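Local atomic coordinates of serpin-ZX (Arabidopsis thaliana, PDB entry 3LE2), a protein that inhibits target proteases such as metacaspase-9 by offering its reactive centre loop for cleavage and then holding the enzyme covalently. Residues I34-I47 / C323-V335. Residues are numbered along the deposited sequence; the frame is centred on the assembly and turned at random.
Sequences IFSPASINVVLSII and CVSNIFHKACIEV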
loop_
_atom_site.group_PDB
_atom_site.type_symbol
_atom_site.label_atom_id
_atom_site.label_comp_id
_atom_site.label_asym_id
_atom_site.label_seq_id
_atom_site.Cartn_x
_atom_site.Cartn_y
_atom_site.Cartn_z
ATOM N N ILE A 34 -0.156 -3.040 -7.116
ATOM C CA ILE A 34 -0.514 -2.092 -6.051
ATOM C C ILE A 34 -0.688 -2.912 -4.778
ATOM O O ILE A 34 -1.296 -3.972 -4.824
ATOM C CB ILE A 34 -1.811 -1.304 -6.354
ATOM C CG1 ILE A 34 -2.029 -0.191 -5.328
ATOM C CG2 ILE A 34 -3.027 -2.229 -6.391
ATOM C CD1 ILE A 34 -1.042 0.966 -5.448
ATOM N N PHE A 35 -0.126 -2.451 -3.658
ATOM C CA PHE A 35 -0.338 -3.132 -2.377
ATOM C C PHE A 35 -0.128 -2.177 -1.212
ATOM O O PHE A 35 0.495 -1.147 -1.370
ATOM C CB PHE A 35 0.593 -4.341 -2.240
ATOM C CG PHE A 35 2.016 -3.976 -1.899
ATOM C CD1 PHE A 35 2.899 -3.581 -2.889
ATOM C CD2 PHE A 35 2.464 -4.038 -0.592
ATOM C CE1 PHE A 35 4.227 -3.240 -2.585
ATOM C CE2 PHE A 35 3.778 -3.699 -0.269
ATOM C CZ PHE A 35 4.665 -3.296 -1.267
ATOM N N SER A 36 -0.646 -2.526 -0.041
ATOM C CA SER A 36 -0.515 -1.665 1.122
ATOM C C SER A 36 0.492 -2.203 2.145
ATOM O O SER A 36 0.210 -3.165 2.860
ATOM C CB SER A 36 -1.881 -1.463 1.788
ATOM O OG SER A 36 -1.741 -0.792 3.024
ATOM N N PRO A 37 1.671 -1.574 2.220
ATOM C CA PRO A 37 2.726 -1.960 3.168
ATOM C C PRO A 37 2.248 -1.809 4.613
ATOM O O PRO A 37 2.575 -2.630 5.460
ATOM C CB PRO A 37 3.847 -0.944 2.886
ATOM C CG PRO A 37 3.541 -0.368 1.552
ATOM C CD PRO A 37 2.058 -0.427 1.383
ATOM N N ALA A 38 1.489 -0.754 4.886
ATOM C CA ALA A 38 0.888 -0.555 6.193
ATOM C C ALA A 38 0.049 -1.749 6.613
ATOM O O ALA A 38 0.191 -2.242 7.730
ATOM C CB ALA A 38 0.045 0.704 6.198
ATOM N N SER A 39 -0.822 -2.216 5.716
ATOM C CA SER A 39 -1.662 -3.382 5.994
ATOM C C SER A 39 -0.837 -4.647 6.181
ATOM O O SER A 39 -1.159 -5.498 7.017
ATOM C CB SER A 39 -2.662 -3.617 4.859
ATOM O OG SER A 39 -3.316 -2.413 4.528
ATOM N N ILE A 40 0.203 -4.800 5.377
ATOM C CA ILE A 40 1.054 -5.969 5.525
ATOM C C ILE A 40 1.676 -5.938 6.916
ATOM O O ILE A 40 1.723 -6.953 7.616
ATOM C CB ILE A 40 2.195 -5.985 4.492
ATOM C CG1 ILE A 40 1.642 -6.021 3.065
ATOM C CG2 ILE A 40 3.109 -7.190 4.741
ATOM C CD1 ILE A 40 0.973 -7.312 2.743
ATOM N N ASN A 41 2.168 -4.764 7.300
ATOM C CA ASN A 41 2.867 -4.600 8.575
ATOM C C ASN A 41 1.927 -4.739 9.763
ATOM O O ASN A 41 2.350 -5.158 10.844
ATOM C CB ASN A 41 3.639 -3.271 8.618
ATOM C CG ASN A 41 4.862 -3.287 7.707
ATOM O OD1 ASN A 41 5.231 -4.335 7.172
ATOM N ND2 ASN A 41 5.496 -2.139 7.534
ATOM N N VAL A 42 0.653 -4.404 9.545
ATOM C CA VAL A 42 -0.405 -4.676 10.526
ATOM C C VAL A 42 -0.579 -6.185 10.775
ATOM O O VAL A 42 -0.732 -6.619 11.913
ATOM C CB VAL A 42 -1.752 -4.095 10.086
ATOM C CG1 VAL A 42 -2.894 -4.774 10.841
ATOM C CG2 VAL A 42 -1.785 -2.584 10.286
ATOM N N VAL A 43 -0.545 -6.980 9.710
ATOM C CA VAL A 43 -0.589 -8.433 9.861
ATOM C C VAL A 43 0.637 -8.977 10.610
ATOM O O VAL A 43 0.504 -9.788 11.537
ATOM C CB VAL A 43 -0.712 -9.154 8.502
ATOM C CG1 VAL A 43 -0.722 -10.653 8.714
ATOM C CG2 VAL A 43 -1.976 -8.721 7.790
ATOM N N LEU A 44 1.825 -8.534 10.198
ATOM C CA LEU A 44 3.070 -8.970 10.830
ATOM C C LEU A 44 3.114 -8.593 12.317
ATOM O O LEU A 44 3.624 -9.360 13.134
ATOM C CB LEU A 44 4.292 -8.438 10.078
ATOM C CG LEU A 44 4.447 -8.976 8.651
ATOM C CD1 LEU A 44 5.561 -8.254 7.905
ATOM C CD2 LEU A 44 4.699 -10.488 8.648
ATOM N N SER A 45 2.552 -7.434 12.664
ATOM C CA SER A 45 2.402 -7.039 14.072
ATOM C C SER A 45 1.480 -8.002 14.844
ATOM O O SER A 45 1.768 -8.376 15.979
ATOM C CB SER A 45 1.867 -5.612 14.184
ATOM O OG SER A 45 2.731 -4.682 13.553
ATOM N N ILE A 46 0.371 -8.392 14.223
ATOM C CA ILE A 46 -0.514 -9.400 14.791
ATOM C C ILE A 46 0.205 -10.739 15.013
ATOM O O ILE A 46 0.041 -11.384 16.040
ATOM C CB ILE A 46 -1.753 -9.593 13.902
ATOM C CG1 ILE A 46 -2.608 -8.322 13.941
ATOM C CG2 ILE A 46 -2.561 -10.783 14.373
ATOM C CD1 ILE A 46 -3.748 -8.316 12.960
ATOM N N ILE A 47 1.029 -11.138 14.055
ATOM C CA ILE A 47 1.766 -12.388 14.167
ATOM C C ILE A 47 2.842 -12.321 15.245
ATOM O O ILE A 47 3.059 -13.277 15.991
ATOM C CB ILE A 47 2.430 -12.750 12.835
ATOM C CG1 ILE A 47 1.364 -12.989 11.768
ATOM C CG2 ILE A 47 3.338 -13.962 13.005
ATOM C CD1 ILE A 47 1.919 -13.084 10.365
ATOM N N CYS A 323 2.484 -22.671 12.265
ATOM C CA CYS A 323 2.995 -21.502 11.587
ATOM C C CYS A 323 1.931 -20.912 10.679
ATOM O O CYS A 323 0.862 -21.489 10.510
ATOM C CB CYS A 323 4.243 -21.866 10.793
ATOM S SG CYS A 323 3.967 -23.078 9.502
ATOM N N VAL A 324 2.231 -19.760 10.095
ATOM C CA VAL A 324 1.311 -19.111 9.174
ATOM C C VAL A 324 1.347 -19.809 7.818
ATOM O O VAL A 324 2.420 -20.013 7.237
ATOM C CB VAL A 324 1.679 -17.631 8.987
ATOM C CG1 VAL A 324 0.709 -16.953 8.019
ATOM C CG2 VAL A 324 1.707 -16.918 10.337
ATOM N N SER A 325 0.171 -20.181 7.322
ATOM C CA SER A 325 0.048 -20.828 6.020
ATOM C C SER A 325 0.081 -19.789 4.894
ATOM O O SER A 325 0.768 -19.965 3.881
ATOM C CB SER A 325 -1.259 -21.632 5.948
ATOM O OG SER A 325 -1.405 -22.508 7.058
ATOM N N ASN A 326 -0.672 -18.709 5.075
ATOM C CA ASN A 326 -0.817 -17.707 4.035
ATOM C C ASN A 326 -1.115 -16.355 4.629
ATOM O O ASN A 326 -1.741 -16.236 5.695
ATOM C CB ASN A 326 -1.989 -18.027 3.096
ATOM C CG ASN A 326 -2.075 -19.490 2.708
ATOM O OD1 ASN A 326 -2.540 -20.328 3.484
ATOM N ND2 ASN A 326 -1.663 -19.797 1.487
ATOM N N ILE A 327 -0.696 -15.329 3.903
ATOM C CA ILE A 327 -1.119 -13.974 4.199
ATOM C C ILE A 327 -1.686 -13.392 2.918
ATOM O O ILE A 327 -0.948 -12.927 2.043
ATOM C CB ILE A 327 0.026 -13.101 4.739
ATOM C CG1 ILE A 327 0.593 -13.707 6.030
ATOM C CG2 ILE A 327 -0.456 -11.667 4.971
ATOM C CD1 ILE A 327 1.913 -13.061 6.479
ATOM N N PHE A 328 -3.013 -13.437 2.823
ATOM C CA PHE A 328 -3.739 -12.973 1.640
ATOM C C PHE A 328 -4.008 -11.472 1.696
ATOM O O PHE A 328 -4.627 -10.978 2.645
ATOM C CB PHE A 328 -5.053 -13.747 1.495
ATOM C CG PHE A 328 -4.864 -15.221 1.228
ATOM C CD1 PHE A 328 -5.164 -16.167 2.206
ATOM C CD2 PHE A 328 -4.380 -15.661 -0.007
ATOM C CE1 PHE A 328 -5.007 -17.547 1.952
ATOM C CE2 PHE A 328 -4.208 -17.026 -0.264
ATOM C CZ PHE A 328 -4.522 -17.970 0.718
ATOM N N HIS A 329 -3.536 -10.749 0.683
ATOM C CA HIS A 329 -3.706 -9.297 0.644
ATOM C C HIS A 329 -4.301 -8.821 -0.673
ATOM O O HIS A 329 -3.936 -9.290 -1.752
ATOM C CB HIS A 329 -2.369 -8.576 0.897
ATOM C CG HIS A 329 -2.461 -7.080 0.816
ATOM N ND1 HIS A 329 -3.129 -6.322 1.757
ATOM C CD2 HIS A 329 -1.957 -6.201 -0.086
ATOM C CE1 HIS A 329 -3.047 -5.044 1.428
ATOM N NE2 HIS A 329 -2.337 -4.942 0.319
ATOM N N LYS A 330 -5.213 -7.867 -0.572
ATOM C CA LYS A 330 -5.805 -7.276 -1.749
ATOM C C LYS A 330 -5.893 -5.760 -1.606
ATOM O O LYS A 330 -6.226 -5.233 -0.533
ATOM C CB LYS A 330 -7.199 -7.861 -1.999
ATOM C CG LYS A 330 -7.904 -7.318 -3.257
ATOM C CD LYS A 330 -7.619 -8.163 -4.493
ATOM C CE LYS A 330 -8.883 -8.351 -5.321
ATOM N NZ LYS A 330 -8.783 -9.486 -6.275
ATOM N N ALA A 331 -5.608 -5.081 -2.713
ATOM C CA ALA A 331 -5.630 -3.645 -2.794
ATOM C C ALA A 331 -6.132 -3.250 -4.175
ATOM O O ALA A 331 -6.047 -4.032 -5.122
ATOM C CB ALA A 331 -4.226 -3.115 -2.582
ATOM N N CYS A 332 -6.654 -2.038 -4.304
ATOM C CA CYS A 332 -6.999 -1.522 -5.627
ATOM C C CYS A 332 -6.682 -0.031 -5.695
ATOM O O CYS A 332 -6.598 0.641 -4.670
ATOM C CB CYS A 332 -8.475 -1.756 -5.943
ATOM S SG CYS A 332 -9.534 -0.792 -4.880
ATOM N N ILE A 333 -6.504 0.477 -6.908
ATOM C CA ILE A 333 -6.130 1.867 -7.106
ATOM C C ILE A 333 -6.799 2.388 -8.359
ATOM O O ILE A 333 -7.175 1.620 -9.252
ATOM C CB ILE A 333 -4.597 2.075 -7.175
ATOM C CG1 ILE A 333 -4.250 3.564 -7.051
ATOM C CG2 ILE A 333 -4.024 1.478 -8.454
ATOM C CD1 ILE A 333 -4.644 4.191 -5.714
ATOM N N GLU A 334 -6.982 3.697 -8.408
ATOM C CA GLU A 334 -7.598 4.317 -9.564
ATOM C C GLU A 334 -7.131 5.745 -9.707
ATOM O O GLU A 334 -7.020 6.478 -8.719
ATOM C CB GLU A 334 -9.111 4.293 -9.440
ATOM C CG GLU A 334 -9.790 5.178 -10.455
ATOM C CD GLU A 334 -11.299 5.064 -10.399
ATOM O OE1 GLU A 334 -11.840 4.737 -9.317
ATOM O OE2 GLU A 334 -11.942 5.305 -11.443
ATOM N N VAL A 335 -6.856 6.132 -10.944
ATOM C CA VAL A 335 -6.518 7.508 -11.252
ATOM C C VAL A 335 -7.401 8.031 -12.388
ATOM O O VAL A 335 -7.378 7.504 -13.502
ATOM C CB VAL A 335 -5.023 7.653 -11.620
ATOM C CG1 VAL A 335 -4.765 8.981 -12.304
ATOM C CG2 VAL A 335 -4.159 7.510 -10.380
#
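Ile-34, Phe-35 and Ser-36, with helix 37-47 (the serpin helix B), pack on strand 326-335 of the central sheet A in the shutter region, a buried, mostly apolar helix-on-sheet contact with one polar bond. Helix and strand axes run nearly antiparallel (158°), 9.7 Å apart at closest approach. From the strand rises His-329, whose NE2 accepts the backbone N-H of Ser-36, the helix N-cap residue, at 3.0 Å; the bond is nearly straight, although the donor lies tilted from the ring plane. With CG anti to the backbone N (chi1 178°), the imidazole stands toward the helix start. Ile-40 CD1 lies over one face, offset toward the rim, in a CH-pi contact 4.3 Å from the His-329 ring centroid, while Phe-35 CA sits at the edge. Ser-36 OG takes the N-H of Ser-39 and also bonds to Leu-383 O. Farther along, Ile-47 CD1 meets Ile-327 CD1 tip to tip (3.9 Å). Ile-34 CG1 lies 3.9 Å from Ile-333 CB, the side chains crossing at about a right angle. Acceptance at NE2, with a weak hydrogen bond joining ND1 to Asn-171 OD1 on strand 167-176, is consistent with a neutral imidazole protonated at ND1, bridging strands that must part for loop insertion.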